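SnoaL-like domain protein (Mycobacterium hassiacum, PDB 6P44) probably catalyses the isomerisation of a steroid carbon-carbon double bond, as a ketosteroid isomerase of the SnoaL-like family, here holding the phenol ligand 3,4-dinitrophenol. Local coordinates at residues B[98-103]-B[109-114]; B[15-18]-B[24-27]. The protein carries 1 engineered substitution. All coordinates share one frame; numbering follows the deposited sequence. Where two conformers were deposited one is given.

Contact 1 of 2, residues B[98-103]-B[109-114]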
loop_
_atom_site.group_PDB
_atom_site.type_symbol
_atom_site.label_atom_id
_atom_site.label_comp_id
_atom_site.label_asym_id
_atom_site.label_seq_id
_atom_site.Cartn_x
_atom_site.Cartn_y
_atom_site.Cartn_z
ATOM N N SER B 98 4.902 0.387 -2.238
ATOM C CA SER B 98 4.986 -1.039 -1.985
ATOM C C SER B 98 4.390 -1.371 -0.628
ATOM O O SER B 98 4.457 -0.588 0.315
ATOM C CB SER B 98 6.418 -1.519 -1.974
ATOM O OG SER B 98 6.990 -1.374 -3.262
ATOM N N VAL B 99 3.806 -2.567 -0.529
ATOM C CA VAL B 99 3.373 -3.128 0.750
ATOM C C VAL B 99 3.921 -4.540 0.865
ATOM O O VAL B 99 3.733 -5.370 -0.035
ATOM C CB VAL B 99 1.836 -3.154 0.877
ATOM C CG1 VAL B 99 1.407 -3.834 2.165
ATOM C CG2 VAL B 99 1.275 -1.742 0.833
ATOM N N MET B 100 4.585 -4.811 1.983
ATOM C CA MET B 100 5.005 -6.152 2.344
ATOM C C MET B 100 4.333 -6.577 3.644
ATOM O O MET B 100 4.064 -5.754 4.520
ATOM C CB MET B 100 6.521 -6.225 2.513
ATOM C CG MET B 100 7.257 -6.185 1.192
ATOM S SD MET B 100 9.048 -6.218 1.465
ATOM C CE MET B 100 9.619 -6.465 -0.216
ATOM N N THR B 101 4.048 -7.868 3.758
ATOM C CA THR B 101 3.594 -8.454 5.006
ATOM C C THR B 101 4.551 -9.567 5.385
ATOM O O THR B 101 5.263 -10.108 4.537
ATOM C CB THR B 101 2.155 -8.985 4.925
ATOM O OG1 THR B 101 2.121 -10.181 4.143
ATOM C CG2 THR B 101 1.210 -7.945 4.329
ATOM N N PHE B 102 4.579 -9.876 6.680
ATOM C CA PHE B 102 5.633 -10.703 7.257
ATOM C C PHE B 102 5.041 -11.825 8.094
ATOM O O PHE B 102 4.033 -11.637 8.778
ATOM C CB PHE B 102 6.555 -9.805 8.118
ATOM C CG PHE B 102 7.253 -8.779 7.299
ATOM C CD1 PHE B 102 6.593 -7.613 6.933
ATOM C CD2 PHE B 102 8.529 -9.015 6.802
ATOM C CE1 PHE B 102 7.196 -6.691 6.124
ATOM C CE2 PHE B 102 9.154 -8.083 6.002
ATOM C CZ PHE B 102 8.473 -6.937 5.629
ATOM N N ASN B 103 5.693 -12.986 8.023
ATOM C CA ASN B 103 5.337 -14.151 8.812
ATOM C C ASN B 103 5.853 -14.007 10.240
ATOM O O ASN B 103 6.522 -13.031 10.601
ATOM C CB ASN B 103 5.900 -15.416 8.169
ATOM C CG ASN B 103 5.091 -15.866 6.999
ATOM O OD1 ASN B 103 3.891 -15.616 6.939
ATOM N ND2 ASN B 103 5.734 -16.531 6.057
ATOM N N LYS B 109 6.050 -12.620 3.718
ATOM C CA LYS B 109 4.938 -13.464 3.278
ATOM C C LYS B 109 4.357 -12.996 1.944
ATOM O O LYS B 109 4.006 -13.822 1.094
ATOM C CB LYS B 109 3.847 -13.447 4.358
ATOM C CG LYS B 109 2.542 -14.169 4.003
ATOM C CD LYS B 109 1.503 -13.961 5.112
ATOM C CE LYS B 109 0.197 -14.692 4.820
ATOM N NZ LYS B 109 -0.740 -14.694 5.987
ATOM N N SER B 110 4.233 -11.685 1.750
ATOM C CA SER B 110 3.677 -11.152 0.519
ATOM C C SER B 110 4.324 -9.817 0.197
ATOM O O SER B 110 4.686 -9.049 1.091
ATOM C CB SER B 110 2.154 -10.991 0.607
ATOM O OG SER B 110 1.765 -9.957 1.483
ATOM N N MET B 111 4.440 -9.538 -1.099
ATOM C CA MET B 111 4.825 -8.216 -1.576
ATOM C C MET B 111 3.880 -7.816 -2.700
ATOM O O MET B 111 3.507 -8.644 -3.542
ATOM C CB MET B 111 6.269 -8.209 -2.084
ATOM C CG MET B 111 6.767 -6.850 -2.551
ATOM S SD MET B 111 6.366 -6.499 -4.293
ATOM C CE MET B 111 7.892 -7.020 -5.056
ATOM N N LYS B 112 3.482 -6.548 -2.686
ATOM C CA LYS B 112 2.683 -5.933 -3.736
ATOM C C LYS B 112 3.336 -4.602 -4.082
ATOM O O LYS B 112 3.710 -3.845 -3.184
ATOM C CB LYS B 112 1.235 -5.718 -3.282
ATOM C CG LYS B 112 0.422 -6.984 -3.249
ATOM C CD LYS B 112 -1.029 -6.727 -2.878
ATOM C CE LYS B 112 -1.817 -8.006 -3.019
ATOM N NZ LYS B 112 -3.245 -7.824 -2.657
ATOM N N ALA B 113 3.478 -4.325 -5.374
ATOM C CA ALA B 113 4.085 -3.086 -5.858
ATOM C C ALA B 113 3.111 -2.347 -6.769
ATOM O O ALA B 113 2.553 -2.929 -7.706
ATOM C CB ALA B 113 5.409 -3.368 -6.587
ATOM N N TYR B 114 2.911 -1.065 -6.485
ATOM C CA TYR B 114 1.939 -0.234 -7.191
ATOM C C TYR B 114 2.679 0.866 -7.944
ATOM O O TYR B 114 3.151 1.834 -7.334
ATOM C CB TYR B 114 0.938 0.377 -6.209
ATOM C CG TYR B 114 0.157 -0.597 -5.339
ATOM C CD1 TYR B 114 0.727 -1.137 -4.200
ATOM C CD2 TYR B 114 -1.137 -0.953 -5.646
ATOM C CE1 TYR B 114 0.036 -2.009 -3.393
ATOM C CE2 TYR B 114 -1.860 -1.814 -4.826
ATOM C CZ TYR B 114 -1.256 -2.350 -3.710
ATOM O OH TYR B 114 -1.890 -3.235 -2.890
HETATM O O HOH W 1 1.757 -7.454 0.288
#

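Contact 2 of 2, residues B[15-18]-B[24-27]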
loop_
_atom_site.group_PDB
_atom_site.type_symbol
_atom_site.label_atom_id
_atom_site.label_comp_id
_atom_site.label_asym_id
_atom_site.label_seq_id
_atom_site.Cartn_x
_atom_site.Cartn_y
_atom_site.Cartn_z
ATOM N N LEU B 15 15.921 -3.590 -0.073
ATOM C CA LEU B 15 16.336 -2.497 -0.951
ATOM C C LEU B 15 17.840 -2.517 -1.187
ATOM O O LEU B 15 18.295 -2.139 -2.271
ATOM C CB LEU B 15 15.827 -1.151 -0.409
ATOM C CG LEU B 15 14.286 -1.026 -0.431
ATOM C CD1 LEU B 15 13.778 0.280 0.201
ATOM C CD2 LEU B 15 13.710 -1.182 -1.851
ATOM N N GLU B 16 18.621 -2.930 -0.188
ATOM C CA GLU B 16 20.056 -3.118 -0.389
ATOM C C GLU B 16 20.327 -4.146 -1.476
ATOM O O GLU B 16 21.124 -3.909 -2.392
ATOM C CB GLU B 16 20.699 -3.564 0.922
ATOM C CG GLU B 16 22.146 -3.962 0.784
ATOM C CD GLU B 16 22.673 -4.616 2.026
ATOM O OE1 GLU B 16 22.014 -4.481 3.081
ATOM O OE2 GLU B 16 23.738 -5.268 1.940
ATOM N N PHE B 17 19.677 -5.308 -1.384
ATOM C CA PHE B 17 19.923 -6.376 -2.345
ATOM C C PHE B 17 19.405 -6.014 -3.731
ATOM O O PHE B 17 19.981 -6.442 -4.736
ATOM C CB PHE B 17 19.278 -7.673 -1.854
ATOM C CG PHE B 17 19.747 -8.123 -0.501
ATOM C CD1 PHE B 17 21.051 -7.919 -0.096
ATOM C CD2 PHE B 17 18.875 -8.768 0.361
ATOM C CE1 PHE B 17 21.478 -8.350 1.163
ATOM C CE2 PHE B 17 19.291 -9.202 1.602
ATOM C CZ PHE B 17 20.592 -8.989 1.999
ATOM N N VAL B 18 18.315 -5.247 -3.812
ATOM C CA VAL B 18 17.883 -4.709 -5.103
ATOM C C VAL B 18 18.964 -3.803 -5.690
ATOM O O VAL B 18 19.343 -3.931 -6.860
ATOM C CB VAL B 18 16.540 -3.972 -4.957
ATOM C CG1 VAL B 18 16.222 -3.140 -6.211
ATOM C CG2 VAL B 18 15.401 -4.949 -4.684
ATOM N N ASP B 24 19.673 -13.795 -5.325
ATOM C CA ASP B 24 19.713 -14.868 -4.337
ATOM C C ASP B 24 19.437 -14.315 -2.951
ATOM O O ASP B 24 18.662 -14.893 -2.181
ATOM C CB ASP B 24 21.076 -15.568 -4.339
ATOM C CG ASP B 24 21.302 -16.456 -5.557
ATOM O OD1 ASP B 24 20.319 -16.886 -6.202
ATOM O OD2 ASP B 24 22.485 -16.750 -5.848
ATOM N N GLU B 25 20.048 -13.178 -2.621
ATOM C CA GLU B 25 19.835 -12.573 -1.312
ATOM C C GLU B 25 18.418 -12.028 -1.168
ATOM O O GLU B 25 17.859 -12.035 -0.065
ATOM C CB GLU B 25 20.879 -11.477 -1.076
ATOM C CG GLU B 25 22.296 -11.991 -0.784
ATOM C CD GLU B 25 22.925 -12.741 -1.951
ATOM O OE1 GLU B 25 22.356 -12.723 -3.064
ATOM O OE2 GLU B 25 23.996 -13.352 -1.750
ATOM N N ILE B 26 17.818 -11.548 -2.259
ATOM C CA ILE B 26 16.422 -11.129 -2.207
ATOM C C ILE B 26 15.543 -12.323 -1.895
ATOM O O ILE B 26 14.688 -12.276 -1.008
ATOM C CB ILE B 26 16.004 -10.491 -3.542
ATOM C CG1 ILE B 26 16.703 -9.142 -3.741
ATOM C CG2 ILE B 26 14.493 -10.335 -3.565
ATOM C CD1 ILE B 26 16.558 -8.573 -5.137
ATOM N N ALA B 27 15.713 -13.401 -2.659
ATOM C CA ALA B 27 14.826 -14.545 -2.505
ATOM C C ALA B 27 14.899 -15.120 -1.103
ATOM O O ALA B 27 13.895 -15.614 -0.586
ATOM C CB ALA B 27 15.156 -15.616 -3.545
#

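Contact 1 of 2, residues B[98-103]-B[109-114]
Lys109 gives its backbone N to Thr101 O at 2.8 Å, and Ser110 N reaches the same oxygen in a weak second bond. Two residues thus face Thr101, which defines a classic beta bulge. With CG anti to the backbone N (chi1 174°), the extended Lys109 chain lays its methylenes across the amide end of Asn103, CB standing 3.4 Å from Asn103 OD1. Ser110 returns the pairing through its carbonyl to Thr101 N, and on the face that also carries Val99 and Lys112 its OG lies 2.7 Å from Thr101 OG1, a hydroxyl pair in which either may donate. A water hydrogen-bonded to Ser110 OG at 2.8 Å donates to Val99 O, tying the two strands together once more. On the opposite face, with Ser98 and Ala113, Met111 CG meets the terminal methyl of Met100, CE, at 3.7 Å; the Met111 chain then bends away, while Met100 stays extended. Lys112 and Val99 form the regular hydrogen-bonded pair, with Lys112 N 2.9 Å from Val99 O and Val99 N to Lys112 O nearly straight at 166°. The ammonium of Lys112 is held by Glu76 of the second subunit. The Tyr114 ring obliquely approaches Val99 CG2. This is an antiparallel beta hairpin of the NTF2-like fold, whose Met111 and Ala113 line the dinitrophenol pocket while Val99, Lys112 and Tyr114 meet the other subunit.

Contact 2 of 2, residues B[15-18]-B[24-27]
Phe17 presents its ring broadside to Glu25. The CB of Glu25 stands 3.5 Å from the ring centroid and only 9° off the ring normal, so this is a CH-pi contact over the middle of one face rather than at a rim. The carboxylate plays no part in it: the Glu25 chain bends at chi2 (65°), which carries the carboxylate off the ring, and its plane is turned 61° from the ring. Beside this contact, Phe17 CD2 comes to 3.4 Å from the backbone oxygen Glu25 O, so the aromatic group covers part of the main chain of helix 23-29 as well as a side chain. Nearer its own backbone, Phe17 CB abuts Ile26 CG1 at 3.5 Å; the CA atoms of Phe17 and Ile26, 5.9 Å apart, are the closest CA pair between the segments. Val18 follows with a lighter touch, one methyl against another, CG2 to Ile26 CD1 at 3.8 Å. CG2, set anti to the carbonyl carbon, is the methyl that reaches Ile26. Beyond the pair, Ile26 also packs on Tyr55 and Leu58, and Val18 on Leu83 of the sheet. The arrangement is one of two consecutive helices, 4-20 and 23-29, joined by a short connection and packed through apolar side chains, with Val18 contributing to the dinitrophenol pocket of this NTF2-like fold.

Overall arrangement
The helix pair of contact 2 comes first in the sequence and is complete before the hairpin of contact 1 begins, and both belong to the SnoaL-like domain. Their centres are 14 Å apart with the middle of the chain between them, and their nearest atoms, about 7 Å apart, do not touch. Contact 2 joins helices 4-20 and 23-29, whereas contact 1 pairs strands 92-102 and 108-121 within the mixed sheet. Helix 4-20 links them: its Tyr14 packs on Met100 and Met111. Both contacts also reach the ligand, since Val18, Met111 and Ala113 all belong to the 3,4-dinitrophenol pocket. Helix 4-20 and the hairpin thus each contribute residues to the pocket, while contact 1 additionally faces the second subunit.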